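Local structure of Ral guanine nucleotide dissociation stimulator-like 2 (4JGW) at residues H205-L210 against E299-L304; Q209-D214 against Y439-N444. The protein probably acts, through the REM and CDC25-homology parts held here, as a guanine nucleotide exchange factor, and is a putative effector of Ras and/or Rap. All coordinates share one frame; numbering follows the deposited sequence.

Contact 1 of 2, residues H205-L210 against E299-L304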
loop_
_atom_site.group_PDB
_atom_site.type_symbol
_atom_site.label_atom_id
_atom_site.label_comp_id
_atom_site.label_asym_id
_atom_site.label_seq_id
_atom_site.Cartn_x
_atom_site.Cartn_y
_atom_site.Cartn_z
ATOM N N HIS A 205 10.184 -19.877 14.329
ATOM C CA HIS A 205 11.062 -19.806 13.158
ATOM C C HIS A 205 10.265 -19.706 11.860
ATOM O O HIS A 205 10.627 -18.948 10.959
ATOM C CB HIS A 205 12.008 -21.011 13.094
ATOM C CG HIS A 205 13.059 -21.021 14.161
ATOM N ND1 HIS A 205 13.694 -22.177 14.563
ATOM C CD2 HIS A 205 13.585 -20.024 14.911
ATOM C CE1 HIS A 205 14.568 -21.891 15.511
ATOM N NE2 HIS A 205 14.520 -20.591 15.742
ATOM N N LEU A 206 9.185 -20.479 11.774
ATOM C CA LEU A 206 8.292 -20.442 10.621
ATOM C C LEU A 206 7.675 -19.055 10.463
ATOM O O LEU A 206 7.678 -18.496 9.370
ATOM C CB LEU A 206 7.202 -21.513 10.742
ATOM C CG LEU A 206 7.651 -22.971 10.598
ATOM C CD1 LEU A 206 6.714 -23.915 11.348
ATOM C CD2 LEU A 206 7.785 -23.378 9.134
ATOM N N ALA A 207 7.175 -18.503 11.566
ATOM C CA ALA A 207 6.606 -17.156 11.583
ATOM C C ALA A 207 7.624 -16.109 11.131
ATOM O O ALA A 207 7.323 -15.282 10.266
ATOM C CB ALA A 207 6.074 -16.821 12.965
ATOM N N GLU A 208 8.827 -16.167 11.706
ATOM C CA GLU A 208 9.931 -15.276 11.329
ATOM C C GLU A 208 10.235 -15.339 9.837
ATOM O O GLU A 208 10.530 -14.321 9.205
ATOM C CB GLU A 208 11.195 -15.619 12.123
ATOM C CG GLU A 208 11.172 -15.147 13.567
ATOM C CD GLU A 208 12.261 -15.782 14.424
ATOM O OE1 GLU A 208 13.161 -16.460 13.880
ATOM O OE2 GLU A 208 12.214 -15.599 15.656
ATOM N N GLN A 209 10.153 -16.544 9.284
ATOM C CA GLN A 209 10.470 -16.787 7.886
ATOM C C GLN A 209 9.340 -16.331 6.965
ATOM O O GLN A 209 9.592 -15.803 5.880
ATOM C CB GLN A 209 10.783 -18.270 7.688
ATOM C CG GLN A 209 12.051 -18.559 6.893
ATOM C CD GLN A 209 13.260 -17.727 7.314
ATOM O OE1 GLN A 209 14.050 -17.328 6.470
ATOM N NE2 GLN A 209 13.408 -17.470 8.611
ATOM N N LEU A 210 8.100 -16.535 7.402
ATOM C CA LEU A 210 6.938 -16.014 6.685
ATOM C C LEU A 210 6.948 -14.484 6.690
ATOM O O LEU A 210 6.612 -13.854 5.690
ATOM C CB LEU A 210 5.629 -16.542 7.292
ATOM C CG LEU A 210 5.266 -18.024 7.128
ATOM C CD1 LEU A 210 3.958 -18.319 7.838
ATOM C CD2 LEU A 210 5.173 -18.433 5.661
ATOM N N GLU A 299 -0.110 -17.531 15.820
ATOM C CA GLU A 299 0.136 -16.826 17.076
ATOM C C GLU A 299 1.524 -16.171 17.106
ATOM O O GLU A 299 1.669 -15.037 17.571
ATOM C CB GLU A 299 -0.075 -17.769 18.269
ATOM C CG GLU A 299 0.195 -17.169 19.652
ATOM C CD GLU A 299 -0.797 -16.086 20.072
ATOM O OE1 GLU A 299 -1.709 -15.728 19.292
ATOM O OE2 GLU A 299 -0.653 -15.576 21.202
ATOM N N GLU A 300 2.529 -16.874 16.588
ATOM C CA GLU A 300 3.894 -16.337 16.522
ATOM C C GLU A 300 4.025 -15.205 15.499
ATOM O O GLU A 300 4.841 -14.295 15.674
ATOM C CB GLU A 300 4.914 -17.443 16.234
ATOM C CG GLU A 300 5.036 -18.506 17.328
ATOM C CD GLU A 300 5.810 -18.041 18.558
ATOM O OE1 GLU A 300 6.394 -16.934 18.541
ATOM O OE2 GLU A 300 5.834 -18.798 19.551
ATOM N N CYS A 301 3.220 -15.269 14.439
ATOM C CA CYS A 301 3.112 -14.174 13.471
ATOM C C CYS A 301 2.542 -12.906 14.118
ATOM O O CYS A 301 2.999 -11.801 13.828
ATOM C CB CYS A 301 2.243 -14.585 12.275
ATOM S SG CYS A 301 3.026 -15.732 11.109
ATOM N N ARG A 302 1.552 -13.081 14.993
ATOM C CA ARG A 302 0.910 -11.971 15.697
ATOM C C ARG A 302 1.878 -11.273 16.648
ATOM O O ARG A 302 1.870 -10.044 16.757
ATOM C CB ARG A 302 -0.314 -12.464 16.472
ATOM C CG ARG A 302 -1.234 -11.355 16.974
ATOM C CD ARG A 302 -2.188 -11.869 18.039
ATOM N NE ARG A 302 -1.782 -11.491 19.392
ATOM C CZ ARG A 302 -0.956 -12.193 20.164
ATOM N NH1 ARG A 302 -0.423 -13.323 19.723
ATOM N NH2 ARG A 302 -0.656 -11.761 21.380
ATOM N N LEU A 303 2.704 -12.066 17.330
ATOM C CA LEU A 303 3.724 -11.546 18.241
ATOM C C LEU A 303 4.779 -10.746 17.484
ATOM O O LEU A 303 5.364 -9.809 18.029
ATOM C CB LEU A 303 4.378 -12.685 19.034
ATOM C CG LEU A 303 3.498 -13.441 20.038
ATOM C CD1 LEU A 303 4.080 -14.815 20.355
ATOM C CD2 LEU A 303 3.289 -12.637 21.322
ATOM N N LEU A 304 5.009 -11.125 16.228
ATOM C CA LEU A 304 5.900 -10.389 15.334
ATOM C C LEU A 304 5.184 -9.242 14.618
ATOM O O LEU A 304 5.802 -8.509 13.845
ATOM C CB LEU A 304 6.521 -11.333 14.300
ATOM C CG LEU A 304 7.601 -12.315 14.760
ATOM C CD1 LEU A 304 7.868 -13.325 13.664
ATOM C CD2 LEU A 304 8.887 -11.596 15.158
#

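Contact 2 of 2, residues Q209-D214 against Y439-N444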
loop_
_atom_site.group_PDB
_atom_site.type_symbol
_atom_site.label_atom_id
_atom_site.label_comp_id
_atom_site.label_asym_id
_atom_site.label_seq_id
_atom_site.Cartn_x
_atom_site.Cartn_y
_atom_site.Cartn_z
ATOM N N GLN A 209 10.153 -16.544 9.284
ATOM C CA GLN A 209 10.470 -16.787 7.886
ATOM C C GLN A 209 9.340 -16.331 6.965
ATOM O O GLN A 209 9.592 -15.803 5.880
ATOM C CB GLN A 209 10.783 -18.270 7.688
ATOM C CG GLN A 209 12.051 -18.559 6.893
ATOM C CD GLN A 209 13.260 -17.727 7.314
ATOM O OE1 GLN A 209 14.050 -17.328 6.470
ATOM N NE2 GLN A 209 13.408 -17.470 8.611
ATOM N N LEU A 210 8.100 -16.535 7.402
ATOM C CA LEU A 210 6.938 -16.014 6.685
ATOM C C LEU A 210 6.948 -14.484 6.690
ATOM O O LEU A 210 6.612 -13.854 5.690
ATOM C CB LEU A 210 5.629 -16.542 7.292
ATOM C CG LEU A 210 5.266 -18.024 7.128
ATOM C CD1 LEU A 210 3.958 -18.319 7.838
ATOM C CD2 LEU A 210 5.173 -18.433 5.661
ATOM N N THR A 211 7.357 -13.903 7.818
ATOM C CA THR A 211 7.430 -12.451 7.978
ATOM C C THR A 211 8.521 -11.821 7.106
ATOM O O THR A 211 8.320 -10.741 6.550
ATOM C CB THR A 211 7.607 -12.052 9.460
ATOM O OG1 THR A 211 6.608 -12.707 10.248
ATOM C CG2 THR A 211 7.464 -10.547 9.642
ATOM N N LEU A 212 9.656 -12.506 6.973
ATOM C CA LEU A 212 10.737 -12.052 6.094
ATOM C C LEU A 212 10.259 -11.895 4.650
ATOM O O LEU A 212 10.564 -10.898 3.997
ATOM C CB LEU A 212 11.929 -13.013 6.153
ATOM C CG LEU A 212 13.251 -12.555 5.530
ATOM C CD1 LEU A 212 13.958 -11.528 6.414
ATOM C CD2 LEU A 212 14.158 -13.746 5.279
ATOM N N LEU A 213 9.508 -12.881 4.165
ATOM C CA LEU A 213 8.955 -12.843 2.813
ATOM C C LEU A 213 7.868 -11.773 2.676
ATOM O O LEU A 213 7.849 -11.029 1.693
ATOM C CB LEU A 213 8.413 -14.218 2.407
ATOM C CG LEU A 213 9.407 -15.373 2.228
ATOM C CD1 LEU A 213 8.680 -16.708 2.278
ATOM C CD2 LEU A 213 10.207 -15.245 0.934
ATOM N N ASP A 214 6.977 -11.702 3.666
ATOM C CA ASP A 214 5.904 -10.707 3.687
ATOM C C ASP A 214 6.435 -9.278 3.786
ATOM O O ASP A 214 5.923 -8.377 3.113
ATOM C CB ASP A 214 4.934 -10.969 4.845
ATOM C CG ASP A 214 4.096 -12.217 4.643
ATOM O OD1 ASP A 214 3.792 -12.574 3.482
ATOM O OD2 ASP A 214 3.734 -12.844 5.659
ATOM N N TYR A 439 12.288 -4.446 11.310
ATOM C CA TYR A 439 12.563 -5.886 11.407
ATOM C C TYR A 439 14.048 -6.203 11.254
ATOM O O TYR A 439 14.750 -5.580 10.451
ATOM C CB TYR A 439 11.787 -6.681 10.350
ATOM C CG TYR A 439 10.336 -6.974 10.676
ATOM C CD1 TYR A 439 9.324 -6.603 9.794
ATOM C CD2 TYR A 439 9.975 -7.638 11.851
ATOM C CE1 TYR A 439 7.992 -6.874 10.071
ATOM C CE2 TYR A 439 8.638 -7.913 12.141
ATOM C CZ TYR A 439 7.652 -7.523 11.244
ATOM O OH TYR A 439 6.327 -7.784 11.504
ATOM N N ASP A 440 14.510 -7.180 12.030
ATOM C CA ASP A 440 15.872 -7.693 11.927
ATOM C C ASP A 440 15.821 -9.221 11.920
ATOM O O ASP A 440 15.999 -9.870 12.955
ATOM C CB ASP A 440 16.737 -7.168 13.081
ATOM C CG ASP A 440 18.224 -7.441 12.878
ATOM O OD1 ASP A 440 18.966 -7.432 13.883
ATOM O OD2 ASP A 440 18.653 -7.658 11.722
ATOM N N LEU A 441 15.562 -9.783 10.743
ATOM C CA LEU A 441 15.333 -11.219 10.600
ATOM C C LEU A 441 16.312 -11.858 9.623
ATOM O O LEU A 441 16.683 -11.251 8.616
ATOM C CB LEU A 441 13.890 -11.494 10.161
ATOM C CG LEU A 441 12.743 -10.944 11.021
ATOM C CD1 LEU A 441 11.425 -10.980 10.254
ATOM C CD2 LEU A 441 12.622 -11.690 12.348
ATOM N N ARG A 442 16.712 -13.090 9.927
ATOM C CA ARG A 442 17.719 -13.809 9.149
ATOM C C ARG A 442 17.081 -14.911 8.299
ATOM O O ARG A 442 16.246 -15.670 8.796
ATOM C CB ARG A 442 18.776 -14.420 10.077
ATOM C CG ARG A 442 19.246 -13.501 11.206
ATOM C CD ARG A 442 20.037 -14.270 12.257
ATOM N NE ARG A 442 20.041 -13.584 13.550
ATOM C CZ ARG A 442 20.685 -14.011 14.635
ATOM N NH1 ARG A 442 21.397 -15.133 14.601
ATOM N NH2 ARG A 442 20.619 -13.310 15.760
ATOM N N PRO A 443 17.474 -15.001 7.014
ATOM C CA PRO A 443 16.970 -16.055 6.130
ATOM C C PRO A 443 17.429 -17.459 6.532
ATOM O O PRO A 443 18.628 -17.751 6.533
ATOM C CB PRO A 443 17.531 -15.665 4.755
ATOM C CG PRO A 443 18.686 -14.781 5.041
ATOM C CD PRO A 443 18.342 -14.050 6.298
ATOM N N ASN A 444 16.463 -18.303 6.888
ATOM C CA ASN A 444 16.692 -19.715 7.173
ATOM C C ASN A 444 16.574 -20.500 5.872
ATOM O O ASN A 444 15.469 -20.702 5.365
ATOM C CB ASN A 444 15.670 -20.210 8.207
ATOM C CG ASN A 444 15.854 -21.676 8.579
ATOM O OD1 ASN A 444 15.908 -22.556 7.719
ATOM N ND2 ASN A 444 15.916 -21.943 9.878
#

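Contact 1 of 2, residues H205-L210 against E299-L304
Ala207 CB meets the base of Glu300 and the backbone of Cys301 where two helices of the largely helical CDC25-homology (RasGEF) domain cross. The short axes of 205-210 and 299-303 pass 8.4 Å apart at a signed angle of -57°, and the CA atoms of Ala207 and Cys301 are only 5.0 Å apart, a close approach that the small alanine side chain permits. Its methyl lies 3.5 Å from Glu300 CB, so the glutamate touches through its first methylene. A chi1 of -74° turns Cys301 SG toward the other helix, 3.7 Å from the same Ala207 CB, and Leu210 CD1 reaches Cys301 SG more loosely at 4.3 Å. Just past the end of helix 284-303, Leu304 adds one branch, CD1, laid against the backbone of helix 203-219, 3.6 Å from Glu208 N. No hydrogen bond joins the two segments; the contact rests on apolar packing. Further out, Ser309 and Val310 of helix 307-318 also touch Cys301, and Leu210 packs on Leu451 of helix 445-453, tying the crossing into neighbouring helices. At the Glu208 edge the side chain of Leu304 runs nearly perpendicular to that of the glutamate, whose CG lies 3.8 Å from Leu304 CD1.

Contact 2 of 2, residues Q209-D214 against Y439-N444
Gln209 OE1 accepts the backbone N-H of Asn444 at 2.6 Å and is gripped a second time by Gln448 NE2, in the helix that follows. The first bond is fairly straight at the hydrogen (158°), yet Asn444 N stands above the carbonyl plane of Gln209, 55° out of it. A bend at chi2 brings the amide to the loop, and Gln209 NE2 adds a weak, 3.4 Å bond to Arg442 O. One side-chain amide thus reads both a donor and an acceptor of the loop backbone. Asn444 CB lies against this amide, while its own OD1 turns away to cap Ile447 N. Beside this polar end, Leu212 spreads its two branches along the loop: CD1 approaches Leu441 CB to 3.7 Å, and CD2 lies 3.9 Å from Pro443 CB. The Leu212 and Leu441 side chains run alongside one another but point opposite ways. From the neighbouring position, Thr211 CG2 sits over a face of the Tyr439 ring, 3.9 Å from its centroid and 28° off the normal, a CH-pi contact. The methyl gets there by lying anti to the backbone N, which puts Thr211 OG1 beside that N, where it bonds Ala207 O and Asn306 ND2. The polar partner of the tyrosine hydroxyl is probably Leu304 O. Together these contacts bind an extended connection between helices 416-436 and 445-453 along helix 203-219, ending in an Asn N-cap at the start of the next helix.

In the fold
Both contacts use helix 203-219 and share Gln209 and Leu210, with centres about 9 Å apart. Along the chain the shared helix comes first, then 299-304 at the end of helix 284-303, and last the loop 439-444, 225 residues beyond its partner segment. The two partners also meet each other: Leu304 O and Tyr439 OH lie 2.5 Å apart in a probable hydrogen bond, and Leu304 CD1 packs near Thr211 OG1. Contact 1 is a helix crossing, contact 2 a loop laid along a helix. All four segments belong to the Ras-GEF (CDC25-homology) part of the protein, so helix 203-219 joins sequence-distant parts of the exchange domain.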